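Local coordinates for protein beta-xylosidase (Uncultured organism, PDB 4MLG) that probably releases xylose from the non-reducing ends of xylo-oligosaccharides, as a beta-xylosidase of glycoside hydrolase family 43 built on a beta-propeller, at residues A[140-145]-A[252-257]; A[226-229]-A[234-237]. One frame throughout, in Å; residues are numbered along the deposited sequence.

How the contacts relate
Contact 1 (140-145 with 252-257) and contact 2 (226-229 with 234-237) have centres 9 Å apart and meet at the seam between neighbouring propeller blades. Contact 2 is the hairpin that begins one blade; contact 1 sets the first turn of the preceding blade against a later loop of the hairpin's own blade. Two probable hydrogen bonds join them: Asp142 OD1 to Tyr234 OH at 2.5 Å and Lys143 NZ to Tyr229 OH at 3.1 Å. Trp140 also packs on Met227. The Trp226 side chain of contact 2 comes about 4 Å from the calcium ion bound by Asp85 and His274, probably near the propeller axis, where family 43 enzymes hold their active site; contact 1 lies farther out.

Contact 1 of 2, residues A[140-145]-A[252-257]; sequences WPDKDG and DNPYGP
Asp142 OD1 lies against the ring of Pro254 and is gripped by two polar groups, the indole NE1 of Trp140 and the hydroxyl of Tyr234. The indole bond, Trp140 NE1 to Asp142 OD1, is 3.2 Å; it leaves near the plane of the indole and reaches the anti side of OD1, 28° out of the carboxylate plane. Proline supplies only carbon to the contact: Pro254 CD and CG each approach Asp142 OD1 to 3.4 Å, and the two side chains cross at about a right angle. CG of Asp142 stands anti to the backbone N (chi1 -167°), which carries the carboxylate toward the 252-257 loop. The other oxygen, Asp142 OD2, turns back to accept from Asp144 N at 2.9 Å, an Asx turn. With Trp140 and Tyr234 bonded to OD1 and Asp144 N to OD2, the carboxylate is fixed in rotation. A type I turn from Asp142 to Gly145 overlaps the Asx turn, closed by Gly145 N to Asp142 O at 3.3 Å. Asp144 adds a looser touch, with OD2 4.5 Å from Pro254 CG and hydrogen-bonded to the hydroxyl of Tyr148. An alanine in place of Asp142 would probably leave the Trp140 indole N-H and the Tyr234 hydroxyl without this acceptor, and open a gap beside Pro254. Across the seam, an Asx turn at Asn253 shapes the loop that carries Pro254. Pro254 also leans on Tyr148 and Tyr234, and its carbonyl O is bonded to the Tyr150 hydroxyl. The result is an interblade contact of a beta-propeller: the hairpin turn after strand 138-141 meets the loop between the last two strands, 246-251 and 258-265, of the following blade.

Contact 2 of 2, residues A[226-229]-A[234-237]; sequences WMHY and YYFS
Strands 226-229 and 234-237 run antiparallel at 159°, their axes 4.8 Å apart, with Trp226-Ser237 and His228-Tyr235 as hydrogen-bonded pairs and Met227-Phe236 and Tyr229-Tyr234 as non-hydrogen-bonded ones. They are the two arms of the beta hairpin that opens a propeller blade. Four backbone bonds hold it, among them Tyr235 N to His228 O at 2.9 Å, and between them Met227 CA and Phe236 CA turn C-H groups to the carbonyl oxygens of Tyr235 and Trp226. One face carries Met227, Tyr229, Tyr234 and Phe236. Tyr229 drives its edge into the face of Tyr234 in a T-shaped stack, planes at 72°, with Tyr229 CD1 above the middle of the Tyr234 ring and Tyr229 CE1 3.6 Å from Tyr234 CE2. Met227 SD sits at the rim of the same tyrosine ring, 3.9 Å from Tyr234 CD1, a Met-aromatic contact. The methionine chain bends at chi2, which sets SD at that rim, and again at chi3, which brings the methyl Met227 CE within 3.6 Å of Phe236 CD1. Trp140 of the preceding blade touches both Met227 and Tyr229. On the opposite face, the His228 and Tyr235 rings lie nearly parallel, but slid so far that they hardly overlap; their contact is a CH-pi one, Tyr235 CB resting over the imidazole of His228 3.6 Å from its centroid. CG of His228 lies between its backbone N and carbonyl carbon, which swings the ring across to this methylene. Next to it, Trp226 passes its indole N-H to the carbonyl of Ile277 in strand 276-280. Ser237 OG, bonded to His275 NE2, lies at the edge of the indole, 3.6 Å from Trp226 CB.

Contact 1 of 2, residues A[140-145]-A[252-257]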
# COMPACT_ATOMS: atom_id res chain seq x y z
N TRP A 140 -7.19 20.60 -8.41
CA TRP A 140 -7.70 21.63 -9.30
C TRP A 140 -9.23 21.78 -9.25
O TRP A 140 -9.96 20.87 -9.65
CB TRP A 140 -7.24 21.35 -10.73
CG TRP A 140 -7.93 22.20 -11.76
CD1 TRP A 140 -8.76 21.77 -12.75
CD2 TRP A 140 -7.84 23.62 -11.90
NE1 TRP A 140 -9.19 22.83 -13.50
CE2 TRP A 140 -8.64 23.98 -12.99
CE3 TRP A 140 -7.16 24.62 -11.20
CZ2 TRP A 140 -8.79 25.31 -13.41
CZ3 TRP A 140 -7.30 25.93 -11.61
CH2 TRP A 140 -8.11 26.26 -12.70
N PRO A 141 -9.71 22.93 -8.76
CA PRO A 141 -11.14 23.25 -8.75
C PRO A 141 -11.61 23.65 -10.14
O PRO A 141 -11.60 24.84 -10.47
CB PRO A 141 -11.22 24.45 -7.80
CG PRO A 141 -9.90 24.51 -7.09
CD PRO A 141 -8.91 23.95 -8.06
N ASP A 142 -12.03 22.67 -10.93
CA ASP A 142 -12.44 22.93 -12.31
C ASP A 142 -13.76 23.70 -12.37
O ASP A 142 -14.51 23.74 -11.40
CB ASP A 142 -12.57 21.61 -13.08
CG ASP A 142 -12.69 21.81 -14.57
OD1 ASP A 142 -11.65 21.78 -15.26
OD2 ASP A 142 -13.83 22.00 -15.06
N LYS A 143 -14.02 24.30 -13.53
CA LYS A 143 -15.22 25.10 -13.74
C LYS A 143 -16.50 24.27 -13.76
O LYS A 143 -17.60 24.81 -13.64
CB LYS A 143 -15.10 25.90 -15.04
CG LYS A 143 -14.81 25.05 -16.26
CD LYS A 143 -14.72 25.90 -17.52
CE LYS A 143 -14.45 25.05 -18.75
NZ LYS A 143 -14.39 25.87 -19.99
N ASP A 144 -16.36 22.95 -13.91
CA ASP A 144 -17.53 22.07 -13.95
C ASP A 144 -18.12 21.83 -12.56
O ASP A 144 -19.16 21.19 -12.42
CB ASP A 144 -17.20 20.74 -14.63
CG ASP A 144 -16.05 20.00 -13.98
OD1 ASP A 144 -15.61 20.41 -12.88
OD2 ASP A 144 -15.59 19.00 -14.57
N GLY A 145 -17.46 22.36 -11.53
CA GLY A 145 -17.93 22.22 -10.17
C GLY A 145 -17.22 21.11 -9.41
O GLY A 145 -17.30 21.03 -8.19
N ASP A 252 -8.23 21.49 -23.51
CA ASP A 252 -9.54 22.12 -23.42
C ASP A 252 -10.42 21.53 -22.32
O ASP A 252 -11.56 21.96 -22.13
CB ASP A 252 -10.26 22.06 -24.77
CG ASP A 252 -10.62 20.64 -25.18
OD1 ASP A 252 -9.93 19.70 -24.75
OD2 ASP A 252 -11.60 20.47 -25.93
N ASN A 253 -9.90 20.54 -21.60
CA ASN A 253 -10.63 19.90 -20.52
C ASN A 253 -9.69 19.20 -19.54
O ASN A 253 -8.59 18.81 -19.92
CB ASN A 253 -11.67 18.92 -21.09
CG ASN A 253 -11.05 17.66 -21.65
OD1 ASN A 253 -10.99 16.64 -20.97
ND2 ASN A 253 -10.58 17.73 -22.89
N PRO A 254 -10.12 19.03 -18.28
CA PRO A 254 -9.27 18.45 -17.24
C PRO A 254 -8.80 17.02 -17.53
O PRO A 254 -7.80 16.59 -16.95
CB PRO A 254 -10.18 18.45 -16.00
CG PRO A 254 -11.57 18.63 -16.52
CD PRO A 254 -11.42 19.48 -17.74
N TYR A 255 -9.48 16.31 -18.42
CA TYR A 255 -9.10 14.95 -18.77
C TYR A 255 -8.31 14.90 -20.07
O TYR A 255 -7.22 14.33 -20.11
CB TYR A 255 -10.33 14.05 -18.90
CG TYR A 255 -11.02 13.73 -17.60
CD1 TYR A 255 -10.51 12.77 -16.74
CD2 TYR A 255 -12.20 14.37 -17.23
CE1 TYR A 255 -11.15 12.46 -15.55
CE2 TYR A 255 -12.84 14.07 -16.05
CZ TYR A 255 -12.31 13.12 -15.21
OH TYR A 255 -12.95 12.82 -14.03
N GLY A 256 -8.87 15.49 -21.12
CA GLY A 256 -8.34 15.42 -22.47
C GLY A 256 -6.85 15.67 -22.58
O GLY A 256 -6.28 16.41 -21.79
N PRO A 257 -6.21 15.03 -23.58
CA PRO A 257 -4.76 15.09 -23.80
C PRO A 257 -4.24 16.52 -23.86
O PRO A 257 -4.90 17.40 -24.42
CB PRO A 257 -4.59 14.41 -25.15
CG PRO A 257 -5.73 13.47 -25.24
CD PRO A 257 -6.88 14.17 -24.58

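Contact 2 of 2, residues A[226-229]-A[234-237]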
# COMPACT_ATOMS: atom_id res chain seq x y z
N TRP A 226 0.95 20.60 -12.04
CA TRP A 226 0.17 21.79 -11.71
C TRP A 226 -0.78 22.16 -12.84
O TRP A 226 -0.46 21.98 -14.01
CB TRP A 226 1.08 22.97 -11.37
CG TRP A 226 0.33 24.16 -10.85
CD1 TRP A 226 -0.10 25.24 -11.58
CD2 TRP A 226 -0.09 24.39 -9.50
NE1 TRP A 226 -0.76 26.12 -10.76
CE2 TRP A 226 -0.76 25.63 -9.48
CE3 TRP A 226 0.04 23.67 -8.31
CZ2 TRP A 226 -1.30 26.16 -8.31
CZ3 TRP A 226 -0.49 24.20 -7.15
CH2 TRP A 226 -1.16 25.44 -7.16
N MET A 227 -1.95 22.67 -12.48
CA MET A 227 -2.98 23.00 -13.46
C MET A 227 -3.61 24.35 -13.15
O MET A 227 -4.03 24.60 -12.02
CB MET A 227 -4.07 21.93 -13.47
CG MET A 227 -5.19 22.18 -14.46
SD MET A 227 -4.73 21.82 -16.16
CE MET A 227 -4.43 20.06 -16.06
N HIS A 228 -3.68 25.22 -14.16
CA HIS A 228 -4.40 26.49 -14.01
C HIS A 228 -5.16 26.86 -15.28
O HIS A 228 -5.06 26.18 -16.30
CB HIS A 228 -3.46 27.62 -13.56
CG HIS A 228 -2.60 28.17 -14.66
ND1 HIS A 228 -1.30 27.73 -14.87
CD2 HIS A 228 -2.83 29.13 -15.58
CE1 HIS A 228 -0.79 28.40 -15.89
NE2 HIS A 228 -1.69 29.25 -16.34
N TYR A 229 -5.92 27.95 -15.21
CA TYR A 229 -6.83 28.32 -16.28
C TYR A 229 -6.69 29.79 -16.64
O TYR A 229 -6.86 30.67 -15.79
CB TYR A 229 -8.27 28.02 -15.84
CG TYR A 229 -9.29 28.02 -16.95
CD1 TYR A 229 -9.39 26.96 -17.84
CD2 TYR A 229 -10.17 29.08 -17.10
CE1 TYR A 229 -10.33 26.95 -18.85
CE2 TYR A 229 -11.12 29.09 -18.11
CZ TYR A 229 -11.19 28.02 -18.98
OH TYR A 229 -12.13 28.02 -19.98
N TYR A 234 -6.69 25.63 -20.75
CA TYR A 234 -6.05 24.92 -19.65
C TYR A 234 -4.53 24.92 -19.80
O TYR A 234 -4.01 24.84 -20.91
CB TYR A 234 -6.56 23.48 -19.57
CG TYR A 234 -7.96 23.34 -19.00
CD1 TYR A 234 -8.15 23.04 -17.66
CD2 TYR A 234 -9.07 23.49 -19.81
CE1 TYR A 234 -9.43 22.91 -17.14
CE2 TYR A 234 -10.35 23.36 -19.29
CZ TYR A 234 -10.52 23.07 -17.96
OH TYR A 234 -11.79 22.94 -17.44
N TYR A 235 -3.83 25.01 -18.67
CA TYR A 235 -2.38 24.98 -18.68
C TYR A 235 -1.84 23.96 -17.68
O TYR A 235 -1.87 24.19 -16.47
CB TYR A 235 -1.81 26.37 -18.35
CG TYR A 235 -2.02 27.41 -19.43
CD1 TYR A 235 -1.06 27.63 -20.41
CD2 TYR A 235 -3.18 28.18 -19.46
CE1 TYR A 235 -1.25 28.58 -21.40
CE2 TYR A 235 -3.37 29.13 -20.45
CZ TYR A 235 -2.41 29.33 -21.41
OH TYR A 235 -2.60 30.28 -22.39
N PHE A 236 -1.36 22.84 -18.19
CA PHE A 236 -0.74 21.83 -17.34
C PHE A 236 0.78 21.98 -17.36
O PHE A 236 1.43 21.64 -18.34
CB PHE A 236 -1.13 20.42 -17.78
CG PHE A 236 -0.51 19.33 -16.96
CD1 PHE A 236 -1.03 19.01 -15.71
CD2 PHE A 236 0.59 18.63 -17.42
CE1 PHE A 236 -0.46 18.00 -14.94
CE2 PHE A 236 1.17 17.63 -16.66
CZ PHE A 236 0.64 17.31 -15.42
N SER A 237 1.32 22.50 -16.26
CA SER A 237 2.76 22.67 -16.14
C SER A 237 3.36 21.60 -15.23
O SER A 237 2.64 20.99 -14.43
CB SER A 237 3.10 24.07 -15.63
OG SER A 237 2.45 24.33 -14.40